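Local atomic coordinates of mandelate racemase/muconate lactonizing protein (Thermobispora bispora, PDB entry 3VC5), a protein that probably catalyses the magnesium-dependent dehydration of D-glucarate to 5-dehydro-4-deoxy-D-glucarate, as a member of the enolase superfamily. Residues R26-T31 / V56-D61; R303-L308 / F331-S336. All coordinates share one frame; numbering follows the deposited sequence.

Contact 1: R26-T31 / V56-D61; sequences REVRVT and VEVVTD
Arg29 reaches across to Glu57 with a salt bridge from NH1 to OE1 (2.9 Å); Glu57 OE1 lies close to the guanidinium plane of Arg29, but the two planes stand 74° apart, so the oxygen is met from above the carboxylate. The same guanidinium uses NE on Glu27 OE1 (3.1 Å), so two carboxylates grip its edge and fix its rotation. An extended chain from CG to NE lays it against Val59, whose CG2 sits above the centre of one guanidinium face, 3.7 Å from Arg29 CZ. Glu57 OE2 is held by a second cation, Arg403, which should help offset the charge of this buried glutamate. At the far end of the network, Arg26 NH2 makes a longer salt bridge with Glu27 OE2 (3.5 Å), and Val59 CG1 lies off-centre over the Arg26 guanidinium. The strands run antiparallel, with hydrogen-bonded pairs Glu27–Val59 and Arg29–Glu57. Val59 O accepts from both Arg26 N (2.8 Å) and Glu27 N (3.2 Å), the signature of a classic beta bulge. On the opposite face from the charged network the valines pack: Val28 CG1 lies 3.7 Å from Val56 CG1 and also meets Val58 CG2. The two strands belong to the three-stranded meander of the N-terminal capping domain; 50-60 is the middle strand, bonded on its other side to 65-71. Helices 74-85 and 123-146 cover the valine face, where Val28 touches Ala84 and Phe134, and Val58 touches Ala137 and Ile141.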
# COMPACT_ATOMS: atom_id res chain seq x y z
N ARG A 26 15.70 17.23 15.61
CA ARG A 26 16.13 18.28 16.53
C ARG A 26 15.23 19.50 16.41
O ARG A 26 14.83 20.10 17.43
CB ARG A 26 17.59 18.70 16.26
CG ARG A 26 18.14 19.69 17.29
CD ARG A 26 19.16 20.66 16.68
NE ARG A 26 20.15 19.99 15.84
CZ ARG A 26 20.75 20.55 14.79
NH1 ARG A 26 21.64 19.86 14.09
NH2 ARG A 26 20.46 21.80 14.43
N GLU A 27 14.91 19.88 15.17
CA GLU A 27 14.09 21.08 14.97
C GLU A 27 13.36 20.99 13.63
O GLU A 27 13.78 20.25 12.72
CB GLU A 27 14.91 22.39 15.09
CG GLU A 27 15.68 22.75 13.85
CD GLU A 27 16.50 24.04 13.98
OE1 GLU A 27 15.97 25.15 13.73
OE2 GLU A 27 17.69 23.93 14.32
N VAL A 28 12.26 21.73 13.50
CA VAL A 28 11.48 21.72 12.27
C VAL A 28 11.17 23.18 11.97
O VAL A 28 10.53 23.87 12.78
CB VAL A 28 10.18 20.90 12.40
CG1 VAL A 28 9.44 20.89 11.05
CG2 VAL A 28 10.51 19.46 12.83
N ARG A 29 11.70 23.67 10.85
CA ARG A 29 11.54 25.06 10.48
C ARG A 29 10.37 25.16 9.53
O ARG A 29 10.28 24.39 8.58
CB ARG A 29 12.81 25.53 9.77
CG ARG A 29 14.05 25.33 10.63
CD ARG A 29 15.35 25.46 9.79
NE ARG A 29 16.53 25.29 10.64
CZ ARG A 29 17.76 25.00 10.19
NH1 ARG A 29 17.98 24.80 8.89
NH2 ARG A 29 18.76 24.89 11.06
N VAL A 30 9.47 26.09 9.81
CA VAL A 30 8.27 26.25 9.01
C VAL A 30 8.23 27.67 8.46
O VAL A 30 8.24 28.62 9.23
CB VAL A 30 6.99 25.98 9.85
CG1 VAL A 30 5.74 26.23 8.97
CG2 VAL A 30 7.00 24.55 10.41
N THR A 31 8.19 27.79 7.13
CA THR A 31 8.28 29.09 6.46
C THR A 31 7.20 29.31 5.41
O THR A 31 7.22 28.67 4.35
CB THR A 31 9.66 29.24 5.77
OG1 THR A 31 10.69 28.92 6.72
CG2 THR A 31 9.87 30.68 5.25
N VAL A 56 8.68 23.40 4.65
CA VAL A 56 9.11 22.78 5.89
C VAL A 56 10.52 22.21 5.76
O VAL A 56 10.85 21.57 4.77
CB VAL A 56 8.13 21.60 6.27
CG1 VAL A 56 8.69 20.76 7.41
CG2 VAL A 56 6.76 22.17 6.59
N GLU A 57 11.36 22.46 6.78
CA GLU A 57 12.69 21.87 6.78
C GLU A 57 12.91 21.15 8.09
O GLU A 57 12.89 21.79 9.16
CB GLU A 57 13.77 22.94 6.55
CG GLU A 57 15.18 22.32 6.43
CD GLU A 57 16.28 23.33 6.14
OE1 GLU A 57 16.17 24.50 6.60
OE2 GLU A 57 17.26 22.94 5.45
N VAL A 58 13.12 19.83 8.02
CA VAL A 58 13.34 19.01 9.20
C VAL A 58 14.83 18.86 9.36
O VAL A 58 15.53 18.58 8.38
CB VAL A 58 12.65 17.60 9.05
CG1 VAL A 58 13.06 16.68 10.22
CG2 VAL A 58 11.12 17.76 8.99
N VAL A 59 15.33 19.03 10.58
CA VAL A 59 16.76 18.92 10.86
C VAL A 59 16.96 17.89 11.97
O VAL A 59 16.36 17.99 13.04
CB VAL A 59 17.36 20.26 11.33
CG1 VAL A 59 18.88 20.18 11.36
CG2 VAL A 59 16.89 21.43 10.42
N THR A 60 17.80 16.90 11.70
CA THR A 60 18.14 15.89 12.70
C THR A 60 19.20 16.37 13.68
O THR A 60 19.88 17.40 13.47
CB THR A 60 18.64 14.58 12.05
OG1 THR A 60 19.94 14.78 11.50
CG2 THR A 60 17.67 14.12 10.94
N ASP A 61 19.36 15.59 14.75
CA ASP A 61 20.35 15.90 15.78
C ASP A 61 21.74 16.03 15.19
O ASP A 61 22.57 16.80 15.68
CB ASP A 61 20.34 14.82 16.86
CG ASP A 61 19.26 15.03 17.91
OD1 ASP A 61 18.76 16.16 18.06
OD2 ASP A 61 18.91 14.05 18.60

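Contact 2: R303-L308 / F331-S336; sequences RPIGVL and FGIELS
The bend of Arg303 at chi2 (-80°) swings its guanidinium to Phe331 O, which NH1 (2.9 Å) and NH2 (2.8 Å) both grip end-on. Phe331 O lies in the guanidinium plane; NH2 approaches it in the carbonyl plane on a lone pair, whereas NH1 is tilted 22° from that plane. Ile333 has CG1 anti to its carbonyl carbon (chi1 -65°), which leaves CG2 beside that carbon, 3.9 Å from Leu308 CB and close to Ile305 CD1. Beyond these side chains the backbones join as parallel strands: Glu334 N bonds to Gly306 O (2.9 Å), Leu308 N to Glu334 O, and Ser336 N to Leu308 O, the alternating ladder of adjacent barrel strands. Val307 CG1 packs on Ser336 CB (4.0 Å), and Leu335 CD1 lies against Leu308 CB. Gly332, with positive phi, is the C-prime residue of the Schellman motif that ends helix 318-330; by holding the carbonyl of the preceding residue, Arg303 fastens this helix end. Phe331 stacks its ring on Phe331 of the second subunit, placing this turn at the dimer interface. Within the modified TIM barrel of the enolase superfamily, strand 307-310 lies between 284-286 and 334-337. Cys328 of helix 318-330 packs against Leu308, Ile333 and Leu335, while Ile305 and Pro304 meet Met273 of helix 270-277.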
# COMPACT_ATOMS: atom_id res chain seq x y z
N ARG A 303 -18.80 3.31 -9.17
CA ARG A 303 -17.93 3.54 -10.33
C ARG A 303 -18.13 4.93 -10.96
O ARG A 303 -18.46 5.06 -12.14
CB ARG A 303 -18.07 2.41 -11.36
CG ARG A 303 -17.63 1.04 -10.81
CD ARG A 303 -16.09 0.90 -10.86
NE ARG A 303 -15.55 -0.23 -10.09
CZ ARG A 303 -14.27 -0.62 -10.18
NH1 ARG A 303 -13.46 0.01 -11.02
NH2 ARG A 303 -13.81 -1.65 -9.46
N PRO A 304 -17.91 5.99 -10.17
CA PRO A 304 -17.93 7.35 -10.72
C PRO A 304 -16.71 7.60 -11.62
O PRO A 304 -16.71 8.55 -12.41
CB PRO A 304 -17.83 8.23 -9.48
CG PRO A 304 -17.06 7.38 -8.48
CD PRO A 304 -17.54 5.97 -8.73
N ILE A 305 -15.66 6.80 -11.47
CA ILE A 305 -14.41 7.09 -12.19
C ILE A 305 -13.74 5.84 -12.71
O ILE A 305 -13.89 4.75 -12.17
CB ILE A 305 -13.39 7.84 -11.32
CG1 ILE A 305 -12.96 6.93 -10.16
CG2 ILE A 305 -13.95 9.22 -10.89
CD1 ILE A 305 -11.90 7.53 -9.22
N GLY A 306 -12.97 6.04 -13.78
CA GLY A 306 -12.04 5.06 -14.26
C GLY A 306 -10.62 5.48 -13.93
O GLY A 306 -9.70 4.65 -14.02
N VAL A 307 -10.41 6.76 -13.57
CA VAL A 307 -9.08 7.31 -13.30
C VAL A 307 -9.12 8.17 -12.03
O VAL A 307 -9.94 9.09 -11.93
CB VAL A 307 -8.58 8.19 -14.47
CG1 VAL A 307 -7.18 8.71 -14.17
CG2 VAL A 307 -8.59 7.40 -15.78
N LEU A 308 -8.24 7.88 -11.07
CA LEU A 308 -8.08 8.72 -9.88
C LEU A 308 -6.83 9.59 -10.07
O LEU A 308 -5.76 9.05 -10.41
CB LEU A 308 -7.87 7.86 -8.61
CG LEU A 308 -7.64 8.67 -7.33
CD1 LEU A 308 -8.88 9.54 -7.03
CD2 LEU A 308 -7.33 7.71 -6.17
N PHE A 331 -8.49 -2.63 -8.21
CA PHE A 331 -9.88 -2.46 -8.59
C PHE A 331 -10.07 -1.95 -9.99
O PHE A 331 -11.18 -1.66 -10.40
CB PHE A 331 -10.61 -1.57 -7.57
CG PHE A 331 -10.81 -2.24 -6.25
CD1 PHE A 331 -11.99 -2.94 -5.98
CD2 PHE A 331 -9.83 -2.21 -5.28
CE1 PHE A 331 -12.17 -3.57 -4.75
CE2 PHE A 331 -10.01 -2.83 -4.06
CZ PHE A 331 -11.18 -3.53 -3.79
N GLY A 332 -8.97 -1.86 -10.75
CA GLY A 332 -9.05 -1.44 -12.15
C GLY A 332 -9.17 0.07 -12.35
O GLY A 332 -9.53 0.54 -13.44
N ILE A 333 -8.89 0.84 -11.30
CA ILE A 333 -8.93 2.30 -11.41
C ILE A 333 -7.50 2.73 -11.72
O ILE A 333 -6.58 2.41 -10.99
CB ILE A 333 -9.39 2.95 -10.09
CG1 ILE A 333 -10.86 2.55 -9.82
CG2 ILE A 333 -9.23 4.48 -10.12
CD1 ILE A 333 -11.34 2.85 -8.43
N GLU A 334 -7.33 3.41 -12.83
CA GLU A 334 -5.97 3.87 -13.21
C GLU A 334 -5.59 5.15 -12.49
O GLU A 334 -6.45 5.80 -11.91
CB GLU A 334 -5.87 4.01 -14.72
CG GLU A 334 -5.99 2.68 -15.38
CD GLU A 334 -6.17 2.78 -16.86
OE1 GLU A 334 -6.03 3.90 -17.41
OE2 GLU A 334 -6.45 1.72 -17.45
N LEU A 335 -4.30 5.50 -12.50
CA LEU A 335 -3.83 6.66 -11.77
C LEU A 335 -3.23 7.73 -12.62
O LEU A 335 -2.42 7.44 -13.54
CB LEU A 335 -2.80 6.28 -10.70
CG LEU A 335 -3.24 6.50 -9.24
CD1 LEU A 335 -4.38 5.63 -8.85
CD2 LEU A 335 -2.07 6.28 -8.27
N SER A 336 -3.62 8.96 -12.32
CA SER A 336 -2.92 10.13 -12.81
C SER A 336 -2.51 10.93 -11.56
O SER A 336 -2.50 10.37 -10.45
CB SER A 336 -3.85 10.94 -13.72
OG SER A 336 -3.18 12.05 -14.28

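From the N terminus, strand 25-36 is laid down first, and the chain returns through two short strands to 50-60, where contact 1 closes that excursion inside the N-terminal capping domain. It then passes through the capping-domain helices and the earlier barrel strands before 303-308 opens contact 2, which 331-336 closes after helix 318-330, completing a right-handed beta-alpha-beta crossover. The two loops follow in series and neither nest nor cross. The centres of contact 1 and contact 2 lie about 36 Å apart, and the nearest atoms of contact 1 and contact 2 about 23 Å. Contact 1 joins the first two strands of an antiparallel meander, whereas contact 2 joins successive parallel barrel strands near the magnesium ligands Glu264 and Asn287.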